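Side-chain contacts in beta sliding clamp (Borrelia burgdorferi, PDB 6DJ8), which probably forms a ring-shaped head-to-tail homodimer around DNA, tethering DNA polymerases and other proteins to it and so making replication processive: residues K30-N35 and R61-E66; F77-N82 and I101-N106; I286-L291 and E353-F358. One frame throughout, in Å; residues are numbered along the deposited sequence. Where two conformers were deposited one is given.

Overall arrangement
Contacts 1 and 2 belong to the N-terminal domain and contact 3 to the C-terminal domain, so they sample the two outer domains of the three-domain chain. Contacts 1 and 2, with centres 20 Å apart, reach the same antiparallel sheet, and they touch where Asn35 packs on Asn82. Contact 3 lies on the other side of the chain's centre: its centre is 32 Å from that of contact 1 and 49 Å from that of contact 2, and even its nearest atoms stay about 17 Å and 29 Å away. All three are largely apolar, joining loop to an inner strand of a sheet, strand to strand and helix to helix in turn.

Contact 1. Residues K30-N35 and R61-E66; sequences KGIILN and RNIFFE
Ile32 and Ile63 illustrate how one methyl group can carry the contact between a loop and a strand with its approach. The apolar part of the contact between 30-35 and 61-66 rests on Ile32 CD1, which lies 3.7 Å from Ile63 CG2 and 4.0 Å from Phe65 CB. The two isoleucine side chains cross at a slant, and Phe65 adds the root of its side chain rather than its ring. CG1 of Ile32 stands between its own backbone N and carbonyl carbon (chi1 55°), and from there an extended second torsion (169°) carries CD1 out to these two residues.

Polar bonding shapes each backbone separately. On the loop side, Ile33 N donates to Lys30 O over 3.0 Å, closing a turn that has Ile32 near its bend. On the other side, Asp60 OD1 accepts from both Asn62 N and Ile63 N, while Thr59 OG1 bonds to Ile63 O, fixing the approach to strand 64-70.

In the fold, the loop after helix 19-29 here meets the sheet close to the join between the N-terminal and central domains. Phe65 pairs through its backbone with Ser58 of strand 53-59, and Phe64 with Ala257 of strand 254-259; Ile63 packs on Ile256 and Cys258 of that second strand, and Ile33 leans on Ala83 of helix 83-92.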
# COMPACT_ATOMS: atom_id res chain seq x y z
N LYS A 30 -9.85 16.51 7.89
CA LYS A 30 -10.59 15.27 7.94
C LYS A 30 -9.80 14.15 8.59
O LYS A 30 -10.32 13.06 8.77
CB LYS A 30 -11.05 14.86 6.53
CG LYS A 30 -10.05 14.08 5.73
CD LYS A 30 -10.52 13.95 4.27
CE LYS A 30 -10.34 12.53 3.74
NZ LYS A 30 -8.94 12.04 3.87
N GLY A 31 -8.56 14.43 8.99
CA GLY A 31 -7.76 13.41 9.64
C GLY A 31 -8.40 12.84 10.89
O GLY A 31 -8.22 11.66 11.19
N ILE A 32 -9.20 13.63 11.60
CA ILE A 32 -9.82 13.16 12.83
C ILE A 32 -11.25 12.67 12.61
O ILE A 32 -11.92 12.30 13.57
CB ILE A 32 -9.79 14.23 13.93
CG1 ILE A 32 -10.45 15.52 13.42
CG2 ILE A 32 -8.34 14.48 14.37
CD1 ILE A 32 -10.70 16.54 14.53
N ILE A 33 -11.71 12.63 11.36
CA ILE A 33 -13.09 12.27 11.04
C ILE A 33 -13.13 10.82 10.59
O ILE A 33 -12.60 10.47 9.53
CB ILE A 33 -13.66 13.19 9.95
CG1 ILE A 33 -13.67 14.65 10.42
CG2 ILE A 33 -15.04 12.74 9.54
CD1 ILE A 33 -14.40 15.58 9.48
N LEU A 34 -13.79 9.97 11.38
CA LEU A 34 -14.13 8.62 10.94
C LEU A 34 -15.26 8.70 9.92
O LEU A 34 -16.39 9.06 10.26
CB LEU A 34 -14.53 7.77 12.14
CG LEU A 34 -15.31 8.48 13.25
CD1 LEU A 34 -16.47 7.62 13.75
CD2 LEU A 34 -14.41 8.89 14.43
N ASN A 35 -14.95 8.36 8.66
CA ASN A 35 -15.87 8.56 7.53
C ASN A 35 -16.80 7.37 7.39
O ASN A 35 -16.53 6.42 6.64
CB ASN A 35 -15.07 8.81 6.25
CG ASN A 35 -15.96 8.85 5.01
OD1 ASN A 35 -17.07 9.39 5.03
ND2 ASN A 35 -15.46 8.27 3.92
N ARG A 61 -15.94 14.87 18.11
CA ARG A 61 -16.76 15.15 19.28
C ARG A 61 -15.90 15.18 20.55
O ARG A 61 -16.43 15.43 21.63
CB ARG A 61 -17.94 14.17 19.41
CG ARG A 61 -18.71 14.00 18.06
CD ARG A 61 -19.98 13.19 18.18
NE ARG A 61 -21.00 13.93 18.91
CZ ARG A 61 -22.22 13.46 19.18
NH1 ARG A 61 -23.08 14.21 19.86
NH2 ARG A 61 -22.58 12.25 18.76
N ASN A 62 -14.59 14.97 20.44
CA ASN A 62 -13.66 15.21 21.54
C ASN A 62 -12.59 16.21 21.15
O ASN A 62 -12.41 17.22 21.83
CB ASN A 62 -13.04 13.89 22.00
CG ASN A 62 -12.29 14.02 23.32
OD1 ASN A 62 -11.49 14.93 23.50
ND2 ASN A 62 -12.58 13.12 24.24
N ILE A 63 -11.87 15.95 20.06
CA ILE A 63 -10.95 16.90 19.47
C ILE A 63 -11.77 17.86 18.60
O ILE A 63 -12.64 17.42 17.84
CB ILE A 63 -9.89 16.18 18.62
CG1 ILE A 63 -9.00 15.31 19.52
CG2 ILE A 63 -9.09 17.18 17.81
CD1 ILE A 63 -8.14 14.32 18.78
N PHE A 64 -11.50 19.16 18.74
CA PHE A 64 -12.15 20.20 17.94
C PHE A 64 -11.05 20.93 17.19
O PHE A 64 -10.09 21.41 17.81
CB PHE A 64 -12.98 21.14 18.82
CG PHE A 64 -14.22 20.51 19.34
CD1 PHE A 64 -14.20 19.73 20.47
CD2 PHE A 64 -15.41 20.63 18.63
CE1 PHE A 64 -15.35 19.12 20.93
CE2 PHE A 64 -16.56 20.02 19.07
CZ PHE A 64 -16.53 19.27 20.23
N PHE A 65 -11.17 20.98 15.88
CA PHE A 65 -10.11 21.48 15.02
C PHE A 65 -10.63 22.65 14.21
O PHE A 65 -11.78 22.63 13.75
CB PHE A 65 -9.61 20.37 14.07
CG PHE A 65 -8.70 20.87 12.97
CD1 PHE A 65 -7.34 20.95 13.17
CD2 PHE A 65 -9.21 21.22 11.72
CE1 PHE A 65 -6.48 21.39 12.18
CE2 PHE A 65 -8.37 21.67 10.70
CZ PHE A 65 -7.01 21.75 10.92
N GLU A 66 -9.79 23.66 14.03
CA GLU A 66 -10.18 24.81 13.23
C GLU A 66 -8.96 25.34 12.49
O GLU A 66 -7.89 25.51 13.09
CB GLU A 66 -10.82 25.88 14.12
CG GLU A 66 -10.70 27.27 13.61
CD GLU A 66 -11.54 28.25 14.39
OE1 GLU A 66 -11.35 29.47 14.18
OE2 GLU A 66 -12.36 27.81 15.23

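Contact 2. Residues F77-N82 and I101-N106; sequences FKVLIN and IVFNEN
Phe103 receives Val79 on one face of its ring, a compact example of how two sheets can be locked by an aromatic side chain. This is a CH-pi contact: Val79 CG2 lies 3.5 Å from the centroid of the Phe103 ring, only 11° off the ring normal, with its shortest atomic approach, also 3.5 Å, to Phe103 CG. The first torsion of Phe103 puts CG anti to the backbone N (chi1 178°), extending the ring toward the valine, which comes from the opposite direction. On the opposite face, the backbone N of Glu105, two residues on, stands 4.0 Å above the plane over the ring centre, so the ring is held between a methyl and its own chain.

The aromatic pairing is looser. The rings of Phe77 and Phe103 are nearly parallel, with planes at 16°, yet slid so far apart that they barely overlap. Closest contact is instead between Phe77 CE2 and Phe103 CB, at 3.6 Å. Val79 CG2 also lies in plane at the edge of the Phe77 ring, thus serving both aromatics.

Strands 77-82 and 98-104 belong to different sheets, and their segments here run almost at right angles. Leu110 of strand 109-114 touches both Val79 and Phe103.

With no hydrogen bond between 77-82 and 101-106, the union rests on the burial of apolar surface and on van der Waals fit, leaving backbone polar groups such as those of Val79 and Ile101 to pair within their own sheets.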
# COMPACT_ATOMS: atom_id res chain seq x y z
N PHE A 77 -21.30 32.95 4.75
CA PHE A 77 -22.24 31.84 4.84
C PHE A 77 -21.49 30.64 5.41
O PHE A 77 -20.26 30.63 5.46
CB PHE A 77 -22.86 31.49 3.48
CG PHE A 77 -21.85 30.99 2.46
CD1 PHE A 77 -21.11 31.88 1.70
CD2 PHE A 77 -21.66 29.63 2.26
CE1 PHE A 77 -20.20 31.42 0.75
CE2 PHE A 77 -20.73 29.16 1.32
CZ PHE A 77 -20.01 30.05 0.57
N LYS A 78 -22.25 29.62 5.80
CA LYS A 78 -21.68 28.37 6.30
C LYS A 78 -22.26 27.20 5.52
O LYS A 78 -23.39 27.27 5.02
CB LYS A 78 -21.94 28.17 7.80
CG LYS A 78 -21.43 29.29 8.70
CD LYS A 78 -21.53 28.88 10.16
CE LYS A 78 -21.13 30.01 11.09
NZ LYS A 78 -20.31 29.48 12.22
N VAL A 79 -21.46 26.14 5.39
CA VAL A 79 -21.84 24.91 4.70
C VAL A 79 -21.31 23.72 5.48
O VAL A 79 -20.14 23.68 5.85
CB VAL A 79 -21.31 24.86 3.25
CG1 VAL A 79 -21.54 23.49 2.67
CG2 VAL A 79 -22.03 25.90 2.40
N LEU A 80 -22.18 22.74 5.74
CA LEU A 80 -21.78 21.45 6.29
C LEU A 80 -21.77 20.43 5.17
O LEU A 80 -22.80 20.21 4.51
CB LEU A 80 -22.74 21.03 7.40
CG LEU A 80 -22.37 19.81 8.23
CD1 LEU A 80 -21.16 20.13 9.10
CD2 LEU A 80 -23.57 19.40 9.09
N ILE A 81 -20.62 19.81 4.92
CA ILE A 81 -20.48 18.91 3.77
C ILE A 81 -19.61 17.72 4.15
O ILE A 81 -18.61 17.86 4.84
CB ILE A 81 -19.90 19.64 2.55
CG1 ILE A 81 -19.71 18.68 1.36
CG2 ILE A 81 -18.57 20.29 2.87
CD1 ILE A 81 -19.35 19.41 0.11
N ASN A 82 -20.03 16.54 3.69
CA ASN A 82 -19.26 15.31 3.88
C ASN A 82 -17.81 15.51 3.49
O ASN A 82 -17.51 15.94 2.38
CB ASN A 82 -19.89 14.20 3.05
CG ASN A 82 -19.10 12.92 3.10
OD1 ASN A 82 -18.33 12.61 2.19
ND2 ASN A 82 -19.26 12.18 4.20
N ILE A 101 -16.18 28.10 -5.67
CA ILE A 101 -17.11 27.21 -5.00
C ILE A 101 -18.37 28.00 -4.71
O ILE A 101 -18.33 29.00 -4.00
CB ILE A 101 -16.49 26.63 -3.72
CG1 ILE A 101 -15.25 25.80 -4.10
CG2 ILE A 101 -17.51 25.83 -2.95
CD1 ILE A 101 -14.45 25.23 -2.91
N VAL A 102 -19.49 27.55 -5.27
CA VAL A 102 -20.77 28.25 -5.19
C VAL A 102 -21.68 27.43 -4.30
O VAL A 102 -21.77 26.21 -4.46
CB VAL A 102 -21.40 28.44 -6.58
CG1 VAL A 102 -22.75 29.14 -6.47
CG2 VAL A 102 -20.47 29.22 -7.50
N PHE A 103 -22.34 28.08 -3.35
CA PHE A 103 -23.27 27.38 -2.48
C PHE A 103 -24.67 27.63 -3.01
O PHE A 103 -25.13 28.77 -3.08
CB PHE A 103 -23.16 27.82 -1.02
CG PHE A 103 -24.14 27.15 -0.11
CD1 PHE A 103 -24.44 25.81 -0.26
CD2 PHE A 103 -24.73 27.84 0.94
CE1 PHE A 103 -25.33 25.17 0.58
CE2 PHE A 103 -25.62 27.21 1.79
CZ PHE A 103 -25.92 25.87 1.61
N ASN A 104 -25.36 26.54 -3.33
CA ASN A 104 -26.72 26.56 -3.86
C ASN A 104 -27.59 26.09 -2.71
O ASN A 104 -27.87 24.90 -2.56
CB ASN A 104 -26.83 25.63 -5.08
CG ASN A 104 -28.20 25.68 -5.76
OD1 ASN A 104 -28.44 24.94 -6.71
ND2 ASN A 104 -29.08 26.55 -5.28
N GLU A 105 -28.03 27.05 -1.90
CA GLU A 105 -28.86 26.71 -0.75
C GLU A 105 -30.22 26.19 -1.17
O GLU A 105 -30.79 25.34 -0.48
CB GLU A 105 -29.00 27.94 0.15
CG GLU A 105 -29.35 27.64 1.59
CD GLU A 105 -29.70 28.90 2.36
OE1 GLU A 105 -30.26 29.84 1.74
OE2 GLU A 105 -29.42 28.96 3.58
N ASN A 106 -30.73 26.63 -2.33
CA ASN A 106 -32.02 26.15 -2.79
C ASN A 106 -32.01 24.65 -3.09
O ASN A 106 -33.06 24.01 -3.02
CB ASN A 106 -32.46 26.91 -4.04
CG ASN A 106 -33.33 28.11 -3.73
OD1 ASN A 106 -34.53 27.97 -3.46
ND2 ASN A 106 -32.75 29.30 -3.78

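Contact 3. Residues I286-L291 and E353-F358; sequences ILKDRL and EAISVF
Ile355 pushes its CD1 methyl against three residues of the helix segment 286-291, a case of one terminal methyl serving several partners on a neighbouring helix. It buries more surface here than any other residue. An extended second torsion (178°) puts CD1 at the far end of the side chain. There it meets Leu291 CD1 at 3.5 Å, the two side chains reaching toward each other tip to tip. Leu287 is met more obliquely, its CG lying 4.0 Å from Ile355 CD1.

Lys288 contributes the next largest area, through its aliphatic part. Its CG is the methylene that touches, approaching Ile355 CD1 to 3.7 Å, and the two side chains slide past each other in opposite directions. Beyond that atom the lysine chain bends, on the exposed margin of the contact beside the buried leucines.

Some polar groups bond within their own segment. Ser356 OG donates to Glu353 O at 2.8 Å, within one turn of chain. Arg290 NH1 forms a salt bridge with Asp289 OD1 at 2.6 Å, meeting it from above the carboxylate plane. Asp289 OD1 is also bridged to Arg293, and Glu353 to Arg202.

Among its neighbours, the contact unites helices 284-294 and 348-355 of the C-terminal domain. Leu287 and Leu291 both pack on Phe351 of the second helix, while Ile355 rests on Leu375 of strand 373-376. Arg290 makes a cation-pi contact with Phe95 of the second subunit, placing helix 284-294 at the dimer interface.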
# COMPACT_ATOMS: atom_id res chain seq x y z
N ILE A 286 23.02 -0.76 12.72
CA ILE A 286 23.22 -2.20 12.66
C ILE A 286 22.22 -2.92 13.55
O ILE A 286 21.68 -3.98 13.19
CB ILE A 286 24.68 -2.55 13.00
CG1 ILE A 286 25.54 -2.26 11.76
CG2 ILE A 286 24.81 -4.00 13.42
CD1 ILE A 286 26.81 -1.56 12.03
N LEU A 287 21.92 -2.35 14.73
CA LEU A 287 20.84 -2.92 15.53
C LEU A 287 19.54 -2.96 14.74
O LEU A 287 18.85 -3.99 14.71
CB LEU A 287 20.66 -2.12 16.82
CG LEU A 287 19.59 -2.70 17.74
CD1 LEU A 287 19.88 -4.19 17.98
CD2 LEU A 287 19.56 -1.92 19.06
N LYS A 288 19.18 -1.85 14.08
CA LYS A 288 17.93 -1.82 13.32
C LYS A 288 17.92 -2.90 12.24
O LYS A 288 16.93 -3.62 12.08
CB LYS A 288 17.70 -0.46 12.67
CG LYS A 288 17.26 0.65 13.60
CD LYS A 288 16.76 1.82 12.76
CE LYS A 288 17.26 3.13 13.31
NZ LYS A 288 16.94 4.28 12.42
N ASP A 289 19.02 -3.01 11.49
CA ASP A 289 19.10 -3.97 10.39
C ASP A 289 18.92 -5.40 10.90
O ASP A 289 18.16 -6.19 10.33
CB ASP A 289 20.43 -3.81 9.67
CG ASP A 289 20.71 -4.92 8.69
OD1 ASP A 289 21.22 -5.97 9.11
OD2 ASP A 289 20.41 -4.74 7.49
N ARG A 290 19.60 -5.74 12.00
CA ARG A 290 19.56 -7.11 12.52
C ARG A 290 18.20 -7.44 13.12
O ARG A 290 17.74 -8.59 13.02
CB ARG A 290 20.66 -7.32 13.56
CG ARG A 290 22.07 -7.15 13.00
CD ARG A 290 22.30 -7.94 11.70
NE ARG A 290 23.73 -8.01 11.39
CZ ARG A 290 24.38 -7.16 10.59
NH1 ARG A 290 23.71 -6.19 9.98
NH2 ARG A 290 25.68 -7.31 10.37
N LEU A 291 17.56 -6.47 13.77
CA LEU A 291 16.22 -6.71 14.31
C LEU A 291 15.24 -6.99 13.19
O LEU A 291 14.31 -7.80 13.34
CB LEU A 291 15.75 -5.52 15.15
CG LEU A 291 16.47 -5.42 16.50
CD1 LEU A 291 16.11 -4.12 17.21
CD2 LEU A 291 16.10 -6.61 17.37
N GLU A 353 10.02 -0.38 17.72
CA GLU A 353 9.33 0.90 17.77
C GLU A 353 10.14 1.93 18.54
O GLU A 353 10.24 3.09 18.14
CB GLU A 353 7.96 0.77 18.43
CG GLU A 353 6.81 0.99 17.52
CD GLU A 353 5.55 1.33 18.29
OE1 GLU A 353 4.81 2.25 17.83
OE2 GLU A 353 5.31 0.69 19.35
N ALA A 354 10.72 1.51 19.67
CA ALA A 354 11.45 2.47 20.49
C ALA A 354 12.70 2.95 19.77
O ALA A 354 12.93 4.15 19.61
CB ALA A 354 11.78 1.85 21.85
N ILE A 355 13.51 2.02 19.24
CA ILE A 355 14.76 2.49 18.68
C ILE A 355 14.53 3.29 17.40
O ILE A 355 15.39 4.09 17.02
CB ILE A 355 15.73 1.33 18.42
CG1 ILE A 355 15.28 0.50 17.22
CG2 ILE A 355 15.88 0.47 19.67
CD1 ILE A 355 16.24 -0.62 16.92
N SER A 356 13.36 3.15 16.76
CA SER A 356 13.11 3.91 15.54
C SER A 356 12.99 5.41 15.79
O SER A 356 13.04 6.18 14.83
CB SER A 356 11.84 3.39 14.85
OG SER A 356 10.68 3.94 15.47
N VAL A 357 12.84 5.86 17.03
CA VAL A 357 12.79 7.30 17.27
C VAL A 357 14.14 7.88 17.64
O VAL A 357 14.26 9.11 17.74
CB VAL A 357 11.72 7.66 18.32
CG1 VAL A 357 10.38 7.01 17.94
CG2 VAL A 357 12.15 7.24 19.73
N PHE A 358 15.17 7.06 17.78
CA PHE A 358 16.49 7.55 18.17
C PHE A 358 17.20 8.19 16.99
O PHE A 358 17.01 7.78 15.84
CB PHE A 358 17.34 6.40 18.74
CG PHE A 358 17.01 6.07 20.16
CD1 PHE A 358 15.76 5.59 20.50
CD2 PHE A 358 17.96 6.21 21.16
CE1 PHE A 358 15.45 5.30 21.81
CE2 PHE A 358 17.65 5.91 22.47
CZ PHE A 358 16.39 5.45 22.80